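Local coordinates for TssK (Serratia sp. FS14, PDB 5Y0E), which probably serves as a trimeric baseplate component of the bacterial type VI secretion system, linking the contractile tail to the membrane complex, at residues A[347-352]-A[433-438]. Residues are numbered along the deposited sequence; the frame is centred on the assembly and turned at random.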
ATOM      1  N   LEU A 347      31.988 -14.866  -5.414  1.00 51.24           N
ATOM      2  CA  LEU A 347      31.084 -14.893  -6.525  1.00 51.29           C
ATOM      3  C   LEU A 347      30.582 -16.309  -6.722  1.00 48.89           C
ATOM      4  O   LEU A 347      31.348 -17.175  -6.982  1.00 50.73           O
ATOM      5  CB  LEU A 347      31.836 -14.502  -7.762  1.00 52.93           C
ATOM      6  CG  LEU A 347      31.690 -13.094  -8.234  1.00 52.89           C
ATOM      7  CD1 LEU A 347      32.386 -13.029  -9.554  1.00 58.48           C
ATOM      8  CD2 LEU A 347      30.228 -12.783  -8.403  1.00 53.77           C
ATOM      9  N   ALA A 348      29.295 -16.541  -6.592  1.00 46.32           N
ATOM     10  CA  ALA A 348      28.744 -17.855  -6.788  1.00 45.99           C
ATOM     11  C   ALA A 348      28.331 -17.829  -8.219  1.00 48.38           C
ATOM     12  O   ALA A 348      27.562 -17.010  -8.593  1.00 51.45           O
ATOM     13  CB  ALA A 348      27.550 -18.051  -5.893  1.00 45.53           C
ATOM     14  N   VAL A 349      28.833 -18.755  -9.010  1.00 48.15           N
ATOM     15  CA  VAL A 349      28.586 -18.759 -10.431  1.00 48.40           C
ATOM     16  C   VAL A 349      28.167 -20.098 -11.002  1.00 49.34           C
ATOM     17  O   VAL A 349      28.635 -21.108 -10.574  1.00 50.36           O
ATOM     18  CB  VAL A 349      29.887 -18.310 -11.114  1.00 51.72           C
ATOM     19  CG1 VAL A 349      29.773 -18.192 -12.612  1.00 54.85           C
ATOM     20  CG2 VAL A 349      30.361 -17.009 -10.530  1.00 53.34           C
ATOM     21  N   ARG A 350      27.243 -20.088 -11.947  1.00 49.86           N
ATOM     22  CA  ARG A 350      26.807 -21.274 -12.659  1.00 48.50           C
ATOM     23  C   ARG A 350      26.492 -20.831 -14.063  1.00 51.79           C
ATOM     24  O   ARG A 350      26.029 -19.746 -14.260  1.00 56.15           O
ATOM     25  CB  ARG A 350      25.589 -21.924 -12.029  1.00 50.10           C
ATOM     26  CG  ARG A 350      24.355 -21.837 -12.890  1.00 51.39           C
ATOM     27  CD  ARG A 350      23.507 -23.077 -12.843  1.00 55.30           C
ATOM     28  NE  ARG A 350      23.363 -23.699 -14.146  1.00 55.04           N
ATOM     29  CZ  ARG A 350      23.134 -23.061 -15.270  1.00 52.99           C
ATOM     30  NH1 ARG A 350      23.028 -23.719 -16.384  1.00 55.59           N
ATOM     31  NH2 ARG A 350      23.020 -21.771 -15.283  1.00 57.71           N
ATOM     32  N   ALA A 351      26.777 -21.657 -15.044  1.00 49.87           N
ATOM     33  CA  ALA A 351      26.502 -21.311 -16.415  1.00 50.68           C
ATOM     34  C   ALA A 351      26.366 -22.553 -17.241  1.00 52.47           C
ATOM     35  O   ALA A 351      26.709 -23.611 -16.807  1.00 54.76           O
ATOM     36  CB  ALA A 351      27.607 -20.451 -16.971  1.00 52.49           C
ATOM     37  N   ASP A 352      25.877 -22.418 -18.456  1.00 54.25           N
ATOM     38  CA  ASP A 352      25.722 -23.575 -19.298  1.00 50.83           C
ATOM     39  C   ASP A 352      26.914 -23.813 -20.183  1.00 51.57           C
ATOM     40  O   ASP A 352      26.794 -23.936 -21.368  1.00 53.00           O
ATOM     41  CB  ASP A 352      24.460 -23.467 -20.115  1.00 50.71           C
ATOM     42  CG  ASP A 352      23.276 -24.029 -19.410  1.00 53.90           C
ATOM     43  OD1 ASP A 352      23.325 -25.187 -19.054  1.00 55.50           O
ATOM     44  OD2 ASP A 352      22.287 -23.335 -19.193  1.00 57.08           O
ATOM     45  N   PRO A 433      26.168 -18.827 -21.824  1.00 52.88           N
ATOM     46  CA  PRO A 433      24.735 -19.091 -21.766  1.00 52.64           C
ATOM     47  C   PRO A 433      24.306 -19.560 -20.394  1.00 53.95           C
ATOM     48  O   PRO A 433      24.972 -20.374 -19.754  1.00 57.28           O
ATOM     49  CB  PRO A 433      24.539 -20.193 -22.811  1.00 54.26           C
ATOM     50  CG  PRO A 433      25.872 -20.773 -23.001  1.00 53.67           C
ATOM     51  CD  PRO A 433      26.832 -19.660 -22.830  1.00 53.42           C
ATOM     52  N   GLY A 434      23.161 -19.062 -19.962  1.00 57.81           N
ATOM     53  CA  GLY A 434      22.571 -19.517 -18.728  1.00 57.65           C
ATOM     54  C   GLY A 434      23.155 -18.919 -17.476  1.00 57.09           C
ATOM     55  O   GLY A 434      22.757 -19.320 -16.385  1.00 58.17           O
ATOM     56  N   LEU A 435      24.061 -17.961 -17.604  1.00 53.20           N
ATOM     57  CA  LEU A 435      24.771 -17.429 -16.461  1.00 51.51           C
ATOM     58  C   LEU A 435      23.828 -17.058 -15.336  1.00 54.42           C
ATOM     59  O   LEU A 435      22.781 -16.459 -15.560  1.00 58.97           O
ATOM     60  CB  LEU A 435      25.570 -16.212 -16.880  1.00 52.13           C
ATOM     61  CG  LEU A 435      26.409 -15.664 -15.739  1.00 53.43           C
ATOM     62  CD1 LEU A 435      27.503 -16.648 -15.453  1.00 58.81           C
ATOM     63  CD2 LEU A 435      26.984 -14.338 -16.113  1.00 50.28           C
ATOM     64  N   ASP A 436      24.183 -17.467 -14.128  1.00 52.71           N
ATOM     65  CA  ASP A 436      23.533 -16.990 -12.921  1.00 55.33           C
ATOM     66  C   ASP A 436      24.629 -16.714 -11.912  1.00 54.26           C
ATOM     67  O   ASP A 436      25.563 -17.505 -11.783  1.00 54.07           O
ATOM     68  CB  ASP A 436      22.535 -18.004 -12.356  1.00 56.79           C
ATOM     69  CG  ASP A 436      21.883 -17.521 -11.071  1.00 62.31           C
ATOM     70  OD1 ASP A 436      21.247 -16.452 -11.092  1.00 66.39           O
ATOM     71  OD2 ASP A 436      22.013 -18.195 -10.027  1.00 60.10           O
ATOM     72  N   MET A 437      24.538 -15.584 -11.224  1.00 53.83           N
ATOM     73  CA  MET A 437      25.584 -15.216 -10.292  1.00 48.04           C
ATOM     74  C   MET A 437      24.981 -14.712  -9.002  1.00 49.87           C
ATOM     75  O   MET A 437      23.844 -14.247  -8.958  1.00 52.18           O
ATOM     76  CB  MET A 437      26.519 -14.168 -10.856  1.00 45.88           C
ATOM     77  CG  MET A 437      27.387 -14.703 -11.953  1.00 51.89           C
ATOM     78  SD  MET A 437      28.568 -13.517 -12.585  1.00 52.21           S
ATOM     79  CE  MET A 437      27.585 -12.047 -12.573  1.00 52.51           C
ATOM     80  N   GLU A 438      25.750 -14.867  -7.943  1.00 48.16           N
ATOM     81  CA  GLU A 438      25.463 -14.280  -6.656  1.00 49.62           C
ATOM     82  C   GLU A 438      26.752 -13.662  -6.155  1.00 50.06           C
ATOM     83  O   GLU A 438      27.837 -14.195  -6.388  1.00 50.15           O
ATOM     84  CB  GLU A 438      24.936 -15.312  -5.660  1.00 47.88           C
ATOM     85  CG  GLU A 438      23.670 -15.975  -6.097  1.00 49.82           C
ATOM     86  CD  GLU A 438      23.089 -16.904  -5.058  1.00 52.78           C
ATOM     87  OE1 GLU A 438      23.716 -17.098  -4.011  1.00 51.60           O
ATOM     88  OE2 GLU A 438      22.002 -17.454  -5.286  1.00 53.89           O
TER
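Two neighbouring interior strands of the antiparallel C-terminal sheet pair here: the end of strand 343-350 runs against the start of strand 436-443, with short segment axes 4.6 Å apart. A348 and E438 form one hydrogen-bonded pair, A348 N reaching E438 O at 2.8 Å and E438 N returning to A348 O. R350 and D436 form the next, with D436 N to R350 O at 2.9 Å and R350 N to D436 O at 3.1 Å. Between them V349 and M437 make the non-hydrogen-bonded pair, where the CA of M437 brings its hydrogen to A348 O. Beyond the last bridge the two segments stay together, because D352 N donates a nearly straight bond (160°) to P433 O, 2.6 Å away.

On one face, V349 and M437 lie side by side, CG2 of V349 4.0 Å from CG of M437, and both rest on F362 of helix 355-365. With CG1 anti to the backbone N (chi1 -177°), V349 sends that methyl the other way, to CD1 of L435, which also reaches CB of A351. The opposite face carries A348, R350, D436 and E438. The CB atoms of A348 and E438 touch, while D436 OD2 is hydrogen-bonded to Y403 and E438 OE2 to H400. R350, bent at chi2 and chi3, carries its guanidinium forward past the end of the strand, toward D352; its NH2 makes a weak bond to G434 O at the guanidinium edge, and NH1 a salt bridge with D352 OD2 (2.9 Å), its hydrogen bond also weak. R395 of a second subunit lies close to this arginine.

Such alternating pairs are the hallmark of an antiparallel beta ladder, joining two interior strands, with a helix packed over the apolar face.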